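Long-range contact in ORF14 (PDB 2WPX), which binds acetyl-CoA and probably acts as an acyltransferase of the tandem GNAT type in the clavulanic acid biosynthesis pathway: residues 153-165 with 298-310. Residues are numbered along the deposited sequence; the frame is centred on the assembly and turned at random.
Sequences IPAGTHQWLDLDR and EVRLVETANAEDN
Gln159 and Thr304 form one of three antiparallel hydrogen-bonded pairs, with Thr157-Asn306 and Leu161-Val302, that zip strand 156-162 to strand 301-307. Beyond the strands the ladder continues through Glu308 N to Ala155 O and Leu163 N to Arg300 O. Polar side chains reinforce it on both faces. On one, Gln159 NE2 donates to Asn306 OD1 (2.8 Å) and, nearly straight at 173°, to Thr157 O, two residues back in its own strand. That carbonyl also takes Asn306 N from the opposite face of its plane, so two donors grip it. On the other, His158 NE2 donates a hydrogen bond to the anti side of Glu303 OE1 (2.6 Å), somewhat out of the carboxylate plane, while ND1 binds Asp326; a carboxylate at each nitrogen fixes the imidazole's rotation and would favour its protonated form. Glu303 CB lies over the six-membered ring of Trp160, 3.4 Å from its centroid, in a CH-pi contact; with CG between backbone N and carbonyl carbon (chi1 77°), the carboxylate runs on past CH2 to the histidine. At the far end, Asp164 OD2 accepts two weak, bent bonds from Arg300 NE (3.0 Å) and NH2 in a salt bridge, and Leu163 CB lies over one guanidinium face, nearest NH1. Strand 149-162 of the N-terminal GNAT region thus lies between 301-307 and 323-334 of the C-terminal half, interleaved strands joining the two GNAT folds of a tandem protein.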
loop_
_atom_site.group_PDB
_atom_site.type_symbol
_atom_site.label_atom_id
_atom_site.label_comp_id
_atom_site.label_asym_id
_atom_site.label_seq_id
_atom_site.Cartn_x
_atom_site.Cartn_y
_atom_site.Cartn_z
ATOM N N ILE A 153 16.020 -2.406 -7.955
ATOM C CA ILE A 153 15.801 -2.583 -6.530
ATOM C C ILE A 153 14.861 -3.779 -6.327
ATOM O O ILE A 153 14.143 -4.203 -7.242
ATOM C CB ILE A 153 15.209 -1.290 -5.876
ATOM C CG1 ILE A 153 13.799 -1.029 -6.390
ATOM C CG2 ILE A 153 16.169 -0.080 -6.103
ATOM C CD1 ILE A 153 13.343 0.399 -6.298
ATOM N N PRO A 154 14.886 -4.342 -5.125
ATOM C CA PRO A 154 14.067 -5.445 -4.713
ATOM C C PRO A 154 12.640 -5.132 -5.036
ATOM O O PRO A 154 12.147 -4.095 -4.610
ATOM C CB PRO A 154 14.179 -5.405 -3.200
ATOM C CG PRO A 154 15.462 -4.804 -2.926
ATOM C CD PRO A 154 15.755 -3.847 -4.037
ATOM N N ALA A 155 11.983 -6.029 -5.761
ATOM C CA ALA A 155 10.561 -6.008 -5.905
ATOM C C ALA A 155 9.846 -6.457 -4.602
ATOM O O ALA A 155 10.473 -7.033 -3.686
ATOM C CB ALA A 155 10.147 -6.894 -7.079
ATOM N N GLY A 156 8.530 -6.227 -4.550
ATOM C CA GLY A 156 7.765 -6.627 -3.384
ATOM C C GLY A 156 7.150 -7.989 -3.622
ATOM O O GLY A 156 6.645 -8.268 -4.711
ATOM N N THR A 157 7.172 -8.853 -2.625
ATOM C CA THR A 157 6.382 -10.073 -2.727
ATOM C C THR A 157 5.074 -9.904 -2.001
ATOM O O THR A 157 5.052 -9.722 -0.776
ATOM C CB THR A 157 7.067 -11.247 -2.047
ATOM O OG1 THR A 157 8.383 -11.364 -2.559
ATOM C CG2 THR A 157 6.303 -12.522 -2.303
ATOM N N HIS A 158 3.984 -10.022 -2.753
ATOM C CA HIS A 158 2.666 -9.696 -2.242
ATOM C C HIS A 158 1.967 -10.968 -1.842
ATOM O O HIS A 158 1.833 -11.854 -2.670
ATOM C CB HIS A 158 1.881 -8.913 -3.295
ATOM C CG HIS A 158 0.544 -8.458 -2.826
ATOM N ND1 HIS A 158 -0.576 -8.541 -3.610
ATOM C CD2 HIS A 158 0.136 -7.919 -1.648
ATOM C CE1 HIS A 158 -1.629 -8.085 -2.945
ATOM N NE2 HIS A 158 -1.221 -7.687 -1.753
ATOM N N GLN A 159 1.553 -11.097 -0.583
ATOM C CA GLN A 159 1.167 -12.418 -0.089
ATOM C C GLN A 159 -0.252 -12.463 0.457
ATOM O O GLN A 159 -0.759 -11.453 0.903
ATOM C CB GLN A 159 2.110 -12.799 1.058
ATOM C CG GLN A 159 3.587 -13.019 0.682
ATOM C CD GLN A 159 4.493 -12.640 1.860
ATOM O OE1 GLN A 159 4.579 -13.387 2.826
ATOM N NE2 GLN A 159 5.121 -11.455 1.804
ATOM N N TRP A 160 -0.886 -13.628 0.453
ATOM C CA TRP A 160 -2.227 -13.741 0.991
ATOM C C TRP A 160 -2.317 -14.843 2.021
ATOM O O TRP A 160 -1.711 -15.892 1.886
ATOM C CB TRP A 160 -3.299 -13.992 -0.109
ATOM C CG TRP A 160 -3.616 -12.743 -0.949
ATOM C CD1 TRP A 160 -3.064 -12.426 -2.145
ATOM C CD2 TRP A 160 -4.511 -11.663 -0.620
ATOM N NE1 TRP A 160 -3.545 -11.226 -2.589
ATOM C CE2 TRP A 160 -4.451 -10.740 -1.683
ATOM C CE3 TRP A 160 -5.377 -11.403 0.455
ATOM C CZ2 TRP A 160 -5.218 -9.578 -1.709
ATOM C CZ3 TRP A 160 -6.110 -10.264 0.444
ATOM C CH2 TRP A 160 -6.056 -9.365 -0.650
ATOM N N LEU A 161 -3.056 -14.551 3.078
ATOM C CA LEU A 161 -3.450 -15.542 4.046
ATOM C C LEU A 161 -4.962 -15.643 4.031
ATOM O O LEU A 161 -5.669 -14.654 4.204
ATOM C CB LEU A 161 -2.991 -15.131 5.426
ATOM C CG LEU A 161 -3.569 -15.955 6.608
ATOM C CD1 LEU A 161 -3.165 -17.451 6.566
ATOM C CD2 LEU A 161 -3.214 -15.290 7.955
ATOM N N ASP A 162 -5.446 -16.851 3.816
ATOM C CA ASP A 162 -6.836 -17.128 3.821
ATOM C C ASP A 162 -7.124 -18.031 5.006
ATOM O O ASP A 162 -6.863 -19.239 4.983
ATOM C CB ASP A 162 -7.170 -17.835 2.531
ATOM C CG ASP A 162 -8.592 -18.269 2.439
ATOM O OD1 ASP A 162 -9.327 -18.372 3.452
ATOM O OD2 ASP A 162 -8.977 -18.548 1.296
ATOM N N LEU A 163 -7.700 -17.430 6.029
ATOM C CA LEU A 163 -8.028 -18.111 7.248
ATOM C C LEU A 163 -8.979 -19.306 7.078
ATOM O O LEU A 163 -9.043 -20.133 7.970
ATOM C CB LEU A 163 -8.604 -17.117 8.250
ATOM C CG LEU A 163 -7.619 -16.278 9.072
ATOM C CD1 LEU A 163 -6.496 -15.825 8.234
ATOM C CD2 LEU A 163 -8.403 -15.071 9.599
ATOM N N ASP A 164 -9.736 -19.375 5.984
ATOM C CA ASP A 164 -10.548 -20.573 5.707
ATOM C C ASP A 164 -9.709 -21.716 5.159
ATOM O O ASP A 164 -10.180 -22.835 5.028
ATOM C CB ASP A 164 -11.639 -20.315 4.658
ATOM C CG ASP A 164 -12.819 -19.552 5.204
ATOM O OD1 ASP A 164 -13.508 -18.908 4.365
ATOM O OD2 ASP A 164 -13.036 -19.560 6.441
ATOM N N ARG A 165 -8.482 -21.422 4.776
ATOM C CA ARG A 165 -7.586 -22.466 4.289
ATOM C C ARG A 165 -6.600 -22.848 5.395
ATOM O O ARG A 165 -6.216 -23.985 5.511
ATOM C CB ARG A 165 -6.836 -21.967 3.068
ATOM C CG ARG A 165 -5.978 -22.987 2.410
ATOM C CD ARG A 165 -4.617 -22.393 2.082
ATOM N NE ARG A 165 -4.566 -21.671 0.806
ATOM C CZ ARG A 165 -4.271 -22.249 -0.364
ATOM N NH1 ARG A 165 -4.034 -23.558 -0.435
ATOM N NH2 ARG A 165 -4.227 -21.521 -1.480
ATOM N N GLU A 298 -15.314 -11.123 10.872
ATOM C CA GLU A 298 -15.635 -11.588 9.540
ATOM C C GLU A 298 -14.404 -11.622 8.687
ATOM O O GLU A 298 -14.467 -12.080 7.565
ATOM C CB GLU A 298 -16.664 -10.692 8.880
ATOM C CG GLU A 298 -18.070 -10.983 9.325
ATOM C CD GLU A 298 -19.049 -9.944 8.834
ATOM O OE1 GLU A 298 -19.166 -8.893 9.487
ATOM O OE2 GLU A 298 -19.729 -10.167 7.811
ATOM N N VAL A 299 -13.290 -11.115 9.226
ATOM C CA VAL A 299 -12.028 -11.112 8.508
ATOM C C VAL A 299 -11.512 -12.524 8.227
ATOM O O VAL A 299 -11.505 -13.410 9.077
ATOM C CB VAL A 299 -10.932 -10.271 9.231
ATOM C CG1 VAL A 299 -9.632 -10.548 8.603
ATOM C CG2 VAL A 299 -11.243 -8.796 9.137
ATOM N N ARG A 300 -11.098 -12.739 6.990
ATOM C CA ARG A 300 -10.918 -14.090 6.502
ATOM C C ARG A 300 -9.714 -14.016 5.599
ATOM O O ARG A 300 -8.930 -14.997 5.496
ATOM C CB ARG A 300 -12.161 -14.484 5.710
ATOM C CG ARG A 300 -13.084 -15.561 6.268
ATOM C CD ARG A 300 -13.235 -15.679 7.780
ATOM N NE ARG A 300 -13.141 -17.094 8.144
ATOM C CZ ARG A 300 -12.345 -17.571 9.108
ATOM N NH1 ARG A 300 -11.627 -16.736 9.867
ATOM N NH2 ARG A 300 -12.290 -18.881 9.343
ATOM N N LEU A 301 -9.564 -12.854 4.932
ATOM C CA LEU A 301 -8.472 -12.685 3.949
ATOM C C LEU A 301 -7.547 -11.550 4.284
ATOM O O LEU A 301 -7.971 -10.375 4.403
ATOM C CB LEU A 301 -9.007 -12.501 2.518
ATOM C CG LEU A 301 -9.921 -13.591 1.930
ATOM C CD1 LEU A 301 -10.672 -13.064 0.660
ATOM C CD2 LEU A 301 -9.092 -14.775 1.547
ATOM N N VAL A 302 -6.265 -11.866 4.446
ATOM C CA VAL A 302 -5.337 -10.883 4.944
ATOM C C VAL A 302 -4.202 -10.783 3.956
ATOM O O VAL A 302 -3.656 -11.785 3.506
ATOM C CB VAL A 302 -4.824 -11.271 6.339
ATOM C CG1 VAL A 302 -3.858 -10.198 6.874
ATOM C CG2 VAL A 302 -5.980 -11.477 7.272
ATOM N N GLU A 303 -3.888 -9.580 3.528
ATOM C CA GLU A 303 -2.797 -9.420 2.594
ATOM C C GLU A 303 -1.627 -8.684 3.271
ATOM O O GLU A 303 -1.812 -7.924 4.256
ATOM C CB GLU A 303 -3.262 -8.650 1.347
ATOM C CG GLU A 303 -3.385 -7.157 1.572
ATOM C CD GLU A 303 -3.901 -6.415 0.324
ATOM O OE1 GLU A 303 -3.131 -6.248 -0.637
ATOM O OE2 GLU A 303 -5.077 -6.008 0.319
ATOM N N THR A 304 -0.431 -8.907 2.730
ATOM C CA THR A 304 0.735 -8.192 3.170
ATOM C C THR A 304 1.779 -8.170 2.028
ATOM O O THR A 304 1.562 -8.836 0.991
ATOM C CB THR A 304 1.338 -8.886 4.437
ATOM O OG1 THR A 304 2.157 -7.960 5.176
ATOM C CG2 THR A 304 2.128 -10.158 4.046
ATOM N N ALA A 305 2.884 -7.428 2.213
ATOM C CA ALA A 305 3.939 -7.371 1.200
ATOM C C ALA A 305 5.278 -7.110 1.834
ATOM O O ALA A 305 5.415 -6.204 2.651
ATOM C CB ALA A 305 3.666 -6.242 0.153
ATOM N N ASN A 306 6.262 -7.888 1.404
ATOM C CA ASN A 306 7.655 -7.712 1.797
ATOM C C ASN A 306 8.531 -7.467 0.612
ATOM O O ASN A 306 8.307 -8.031 -0.467
ATOM C CB ASN A 306 8.149 -8.979 2.439
ATOM C CG ASN A 306 7.462 -9.236 3.692
ATOM O OD1 ASN A 306 6.667 -10.173 3.814
ATOM N ND2 ASN A 306 7.725 -8.377 4.673
ATOM N N ALA A 307 9.569 -6.672 0.816
ATOM C CA ALA A 307 10.642 -6.678 -0.150
ATOM C C ALA A 307 11.166 -8.113 -0.254
ATOM O O ALA A 307 11.394 -8.793 0.763
ATOM C CB ALA A 307 11.737 -5.739 0.254
ATOM N N GLU A 308 11.353 -8.580 -1.492
ATOM C CA GLU A 308 11.693 -9.988 -1.705
ATOM C C GLU A 308 13.046 -10.360 -1.071
ATOM O O GLU A 308 13.340 -11.542 -0.938
ATOM C CB GLU A 308 11.683 -10.311 -3.188
ATOM C CG GLU A 308 12.656 -9.403 -3.911
ATOM C CD GLU A 308 12.600 -9.505 -5.416
ATOM O OE1 GLU A 308 11.725 -10.232 -5.941
ATOM O OE2 GLU A 308 13.424 -8.821 -6.065
ATOM N N ASP A 309 13.847 -9.374 -0.658
ATOM C CA ASP A 309 15.111 -9.696 0.038
ATOM C C ASP A 309 14.986 -9.703 1.550
ATOM O O ASP A 309 15.943 -9.985 2.242
ATOM C CB ASP A 309 16.274 -8.788 -0.400
ATOM C CG ASP A 309 16.071 -7.349 0.001
ATOM O OD1 ASP A 309 17.074 -6.617 0.133
ATOM O OD2 ASP A 309 14.919 -6.928 0.194
ATOM N N ASN A 310 13.808 -9.393 2.069
ATOM C CA ASN A 310 13.593 -9.496 3.512
ATOM C C ASN A 310 13.266 -10.911 4.017
ATOM O O ASN A 310 12.186 -11.149 4.548
ATOM C CB ASN A 310 12.507 -8.535 3.990
ATOM C CG ASN A 310 12.577 -8.318 5.513
ATOM O OD1 ASN A 310 13.256 -9.091 6.212
ATOM N ND2 ASN A 310 11.893 -7.293 6.024
HETATM O O HOH W 1 -9.753 -19.706 10.604
#